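Local coordinates for solute-binding periplasmic protein of iron/siderophore ABC transporter (Yersinia pestis, PDB 6B2Y) that probably binds chelated iron in the periplasm and hands it to an ABC transporter for uptake into the cell, at residues A[190-195]-A[338-343]; A[133-138]-A[150-155]. All blocks are in the same frame, centred on the assembly; numbering follows the deposited sequence.

Interaction 1: residues A[190-195]-A[338-343]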
# COMPACT_ATOMS: atom_id res chain seq x y z
N GLU A 190 -18.73 -4.61 -0.56
CA GLU A 190 -19.11 -5.15 -1.86
C GLU A 190 -18.93 -4.13 -2.97
O GLU A 190 -18.45 -4.47 -4.06
CB GLU A 190 -20.56 -5.66 -1.81
CG GLU A 190 -21.01 -6.23 -3.14
CD GLU A 190 -22.32 -7.00 -3.05
OE1 GLU A 190 -22.66 -7.50 -1.96
OE2 GLU A 190 -22.99 -7.12 -4.09
N ASN A 191 -19.31 -2.87 -2.73
CA ASN A 191 -19.10 -1.83 -3.74
C ASN A 191 -17.63 -1.71 -4.09
O ASN A 191 -17.27 -1.63 -5.27
CB ASN A 191 -19.65 -0.48 -3.25
CG ASN A 191 -21.16 -0.47 -3.10
OD1 ASN A 191 -21.85 -1.33 -3.66
ND2 ASN A 191 -21.68 0.49 -2.33
N TYR A 192 -16.75 -1.73 -3.08
CA TYR A 192 -15.34 -1.60 -3.40
C TYR A 192 -14.79 -2.84 -4.11
O TYR A 192 -14.00 -2.73 -5.05
CB TYR A 192 -14.51 -1.28 -2.14
CG TYR A 192 -13.11 -0.93 -2.57
CD1 TYR A 192 -12.81 0.31 -3.12
CD2 TYR A 192 -12.09 -1.89 -2.53
CE1 TYR A 192 -11.55 0.61 -3.56
CE2 TYR A 192 -10.82 -1.60 -2.97
CZ TYR A 192 -10.55 -0.35 -3.49
OH TYR A 192 -9.29 -0.06 -3.94
N ILE A 193 -15.23 -4.04 -3.70
CA ILE A 193 -14.75 -5.27 -4.33
C ILE A 193 -15.06 -5.26 -5.82
O ILE A 193 -14.21 -5.60 -6.65
CB ILE A 193 -15.37 -6.50 -3.63
CG1 ILE A 193 -14.68 -6.74 -2.29
CG2 ILE A 193 -15.31 -7.74 -4.54
CD1 ILE A 193 -15.60 -7.48 -1.30
N ASN A 194 -16.28 -4.85 -6.17
CA ASN A 194 -16.66 -4.74 -7.57
C ASN A 194 -15.83 -3.69 -8.30
O ASN A 194 -15.39 -3.92 -9.42
CB ASN A 194 -18.16 -4.43 -7.66
CG ASN A 194 -19.02 -5.66 -7.45
OD1 ASN A 194 -18.55 -6.77 -7.65
ND2 ASN A 194 -20.27 -5.47 -7.04
N PHE A 195 -15.61 -2.52 -7.67
CA PHE A 195 -14.80 -1.48 -8.31
C PHE A 195 -13.37 -1.95 -8.53
O PHE A 195 -12.77 -1.71 -9.59
CB PHE A 195 -14.83 -0.21 -7.45
CG PHE A 195 -13.82 0.84 -7.87
CD1 PHE A 195 -14.14 1.77 -8.85
CD2 PHE A 195 -12.57 0.91 -7.27
CE1 PHE A 195 -13.21 2.75 -9.23
CE2 PHE A 195 -11.65 1.88 -7.64
CZ PHE A 195 -11.97 2.81 -8.62
N TYR A 338 -5.85 0.19 -2.02
CA TYR A 338 -5.78 1.08 -3.17
C TYR A 338 -4.82 0.57 -4.23
O TYR A 338 -4.66 1.22 -5.27
CB TYR A 338 -5.30 2.48 -2.77
CG TYR A 338 -6.16 3.36 -1.89
CD1 TYR A 338 -6.00 4.74 -1.92
CD2 TYR A 338 -7.08 2.83 -0.99
CE1 TYR A 338 -6.75 5.57 -1.11
CE2 TYR A 338 -7.84 3.65 -0.17
CZ TYR A 338 -7.66 5.02 -0.23
OH TYR A 338 -8.40 5.85 0.59
N ASN A 339 -4.17 -0.57 -3.99
CA ASN A 339 -3.07 -1.04 -4.83
C ASN A 339 -3.46 -1.27 -6.28
O ASN A 339 -2.56 -1.45 -7.12
CB ASN A 339 -2.43 -2.30 -4.22
CG ASN A 339 -3.38 -3.50 -4.18
OD1 ASN A 339 -4.12 -3.76 -5.12
ND2 ASN A 339 -3.34 -4.26 -3.07
N VAL A 340 -4.76 -1.29 -6.61
CA VAL A 340 -5.14 -1.41 -8.02
C VAL A 340 -4.54 -0.26 -8.83
O VAL A 340 -4.26 -0.41 -10.03
CB VAL A 340 -6.68 -1.48 -8.17
CG1 VAL A 340 -7.37 -0.29 -7.53
CG2 VAL A 340 -7.10 -1.63 -9.66
N LEU A 341 -4.29 0.89 -8.19
CA LEU A 341 -3.66 1.98 -8.92
C LEU A 341 -2.23 1.65 -9.30
O LEU A 341 -1.74 2.09 -10.35
CB LEU A 341 -3.71 3.26 -8.10
CG LEU A 341 -5.13 3.71 -7.77
CD1 LEU A 341 -5.14 4.78 -6.69
CD2 LEU A 341 -5.84 4.20 -9.01
N ALA A 342 -1.53 0.87 -8.48
CA ALA A 342 -0.19 0.44 -8.86
C ALA A 342 -0.25 -0.61 -9.96
O ALA A 342 0.59 -0.61 -10.88
CB ALA A 342 0.56 -0.10 -7.64
N ILE A 343 -1.21 -1.53 -9.88
CA ILE A 343 -1.33 -2.55 -10.93
C ILE A 343 -1.54 -1.90 -12.29
O ILE A 343 -0.90 -2.27 -13.28
CB ILE A 343 -2.45 -3.53 -10.59
CG1 ILE A 343 -2.09 -4.33 -9.33
CG2 ILE A 343 -2.72 -4.45 -11.76
CD1 ILE A 343 -3.32 -5.04 -8.75
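Tyr192 meets segment 338-343, which leads into helix 340-350, with its hydroxyl, the ring end reaching across to the backbone of Tyr338 and the CG1 methyl of Val340. Tyr192 OH lies 3.8 Å from Tyr338 CA and 4.1 Å from Val340 CG1. With CG anti to the backbone N (chi1 -171°), Tyr192 runs straight out from its helix and bridges backbones still 9.9 Å apart at their nearest CA atoms, those of Tyr192 and Tyr338. Val340 turns CG1 into the slot between its own backbone N and carbonyl carbon (chi1 56°), which aims that methyl at the phenol oxygen. Around this first shell, Tyr192 OH gives its hydrogen bond to the carbonyl of Pro337, so the buried hydroxyl is satisfied, while the Tyr192 ring packs edge-to-face with Phe371. Val340 also rests on Tyr196, Asn199 and Val200. Tyr338 directs its CB away from helix 186-207; its hydroxyl is hydrogen-bonded to Ser70 OG, and a bound sodium ion lies about 3 Å from the nearest atom of the Tyr338 side chain. Segment 338-343 thus packs on helix 186-207, which runs from one lobe to the other, consistent with the single long linking helix of siderophore-type periplasmic binding proteins.

Interaction 2: residues A[133-138]-A[150-155]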
# COMPACT_ATOMS: atom_id res chain seq x y z
N ALA A 133 -10.20 -4.55 17.25
CA ALA A 133 -8.89 -4.09 16.81
C ALA A 133 -8.49 -4.84 15.54
O ALA A 133 -8.81 -6.02 15.39
CB ALA A 133 -7.82 -4.29 17.90
N ILE A 134 -7.81 -4.16 14.63
CA ILE A 134 -7.44 -4.74 13.34
C ILE A 134 -5.93 -4.74 13.22
O ILE A 134 -5.29 -3.72 13.52
CB ILE A 134 -8.08 -3.97 12.16
CG1 ILE A 134 -9.59 -3.81 12.37
CG2 ILE A 134 -7.78 -4.66 10.86
CD1 ILE A 134 -10.22 -2.77 11.48
N PHE A 135 -5.35 -5.87 12.80
CA PHE A 135 -3.92 -5.97 12.51
C PHE A 135 -3.71 -6.63 11.16
O PHE A 135 -4.63 -7.21 10.58
CB PHE A 135 -3.18 -6.80 13.57
CG PHE A 135 -3.12 -6.15 14.91
CD1 PHE A 135 -4.21 -6.21 15.77
CD2 PHE A 135 -1.96 -5.53 15.34
CE1 PHE A 135 -4.15 -5.63 17.02
CE2 PHE A 135 -1.90 -4.96 16.59
CZ PHE A 135 -2.99 -5.01 17.42
N GLY A 136 -2.47 -6.58 10.69
CA GLY A 136 -2.08 -7.29 9.49
C GLY A 136 -1.39 -8.59 9.84
O GLY A 136 -0.84 -8.74 10.93
N LEU A 137 -1.47 -9.57 8.93
CA LEU A 137 -0.70 -10.79 9.07
C LEU A 137 0.79 -10.47 9.14
O LEU A 137 1.26 -9.49 8.54
CB LEU A 137 -0.95 -11.73 7.90
CG LEU A 137 -2.27 -12.45 7.76
CD1 LEU A 137 -2.17 -13.39 6.57
CD2 LEU A 137 -2.61 -13.20 9.02
N SER A 138 1.53 -11.29 9.87
CA SER A 138 2.98 -11.08 9.96
C SER A 138 3.70 -11.62 8.72
O SER A 138 3.17 -12.47 8.00
CB SER A 138 3.54 -11.75 11.23
OG SER A 138 2.82 -12.94 11.53
N LYS A 150 -1.30 -9.66 22.10
CA LYS A 150 -1.40 -10.50 23.29
C LYS A 150 -2.19 -9.82 24.40
O LYS A 150 -3.02 -10.44 25.07
CB LYS A 150 0.02 -10.85 23.72
CG LYS A 150 0.13 -11.75 24.94
CD LYS A 150 1.60 -11.83 25.28
CE LYS A 150 1.92 -12.97 26.14
NZ LYS A 150 1.01 -12.97 27.38
N GLN A 151 -1.95 -8.52 24.60
CA GLN A 151 -2.66 -7.78 25.64
C GLN A 151 -4.16 -7.74 25.35
O GLN A 151 -4.99 -8.03 26.23
CB GLN A 151 -2.06 -6.38 25.76
CG GLN A 151 -2.86 -5.38 26.58
CD GLN A 151 -1.99 -4.22 27.05
OE1 GLN A 151 -1.33 -4.31 28.09
NE2 GLN A 151 -1.97 -3.14 26.29
N LEU A 152 -4.54 -7.41 24.11
CA LEU A 152 -5.95 -7.32 23.76
C LEU A 152 -6.67 -8.66 23.93
O LEU A 152 -7.82 -8.70 24.38
CB LEU A 152 -6.09 -6.81 22.32
CG LEU A 152 -5.79 -5.34 22.04
CD1 LEU A 152 -5.36 -5.10 20.59
CD2 LEU A 152 -6.95 -4.44 22.41
N GLU A 153 -6.03 -9.75 23.50
CA GLU A 153 -6.69 -11.06 23.52
C GLU A 153 -7.08 -11.47 24.94
O GLU A 153 -8.18 -11.99 25.16
CB GLU A 153 -5.78 -12.11 22.88
CG GLU A 153 -5.73 -12.01 21.36
CD GLU A 153 -5.11 -13.23 20.71
OE1 GLU A 153 -5.86 -14.06 20.16
OE2 GLU A 153 -3.87 -13.36 20.75
N LYS A 154 -6.20 -11.22 25.91
CA LYS A 154 -6.52 -11.59 27.29
C LYS A 154 -7.53 -10.63 27.90
O LYS A 154 -8.27 -11.02 28.82
CB LYS A 154 -5.25 -11.66 28.13
CG LYS A 154 -4.64 -13.06 28.15
CD LYS A 154 -3.26 -13.10 28.81
CE LYS A 154 -3.34 -13.23 30.33
NZ LYS A 154 -1.97 -13.23 30.95
N ALA A 155 -7.59 -9.39 27.42
CA ALA A 155 -8.60 -8.43 27.86
C ALA A 155 -9.95 -8.62 27.18
O ALA A 155 -10.87 -7.84 27.44
CB ALA A 155 -8.11 -7.00 27.63
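The backbone of Ala133 is hydrogen-bonded to Pro158 and Val160, and that of Phe135 to Val160, so the two strand residues that meet Leu152 are held by strand 159-162 and the residue just before it. Between them, at the other edge of the strand, Ile134 bonds through its backbone to Leu59 and Gly61. The contact itself is wholly apolar and rests on one methyl. Leu152 CD1 comes within 3.7 Å of Ala133 CB and within 3.8 Å of Phe135 CE1. It approaches the Phe135 ring at the edge, in plane, with CZ the next ring atom; the face of the ring is not what it touches. Leu152 sets CG anti to its carbonyl carbon (chi1 -73°), carrying the isobutyl group down from the helix onto the sheet, where it also packs on Leu59 and Val159. Phe135 is backed by Val159, Phe161, Leu148 and Val149. On other sides of the helix, Glu153 makes a salt bridge with Arg47 and Gln151 a weak hydrogen bond with the carbonyl of Glu123. Strand 132-136, helix 147-154 and the adjacent parallel strand 159-162 form a beta-alpha-beta crossover, the helix packed on one face of a five-stranded parallel sheet.

Overall arrangement
Interactions 1 and 2 do not touch: their centres are 26 Å apart and their nearest atoms about 13 Å. They follow one another along the chain, 133-138 with 150-155 closing before 190-195 begins. Interaction 2 lies about 21 Å from the centre of the chain, in the lobe built on the parallel sheet, and joins parts only 12 residues apart. Interaction 1, about 12 Å from that centre, links segments 143 residues apart, the second coming between strands 326-330 and 381-383 of the mixed sheet. Tyr338 of interaction 1 has a bound sodium ion about 3 Å from its side chain. Local lobe packing thus stands against packing of the helix that links the lobes against the helix that follows strand 326-330.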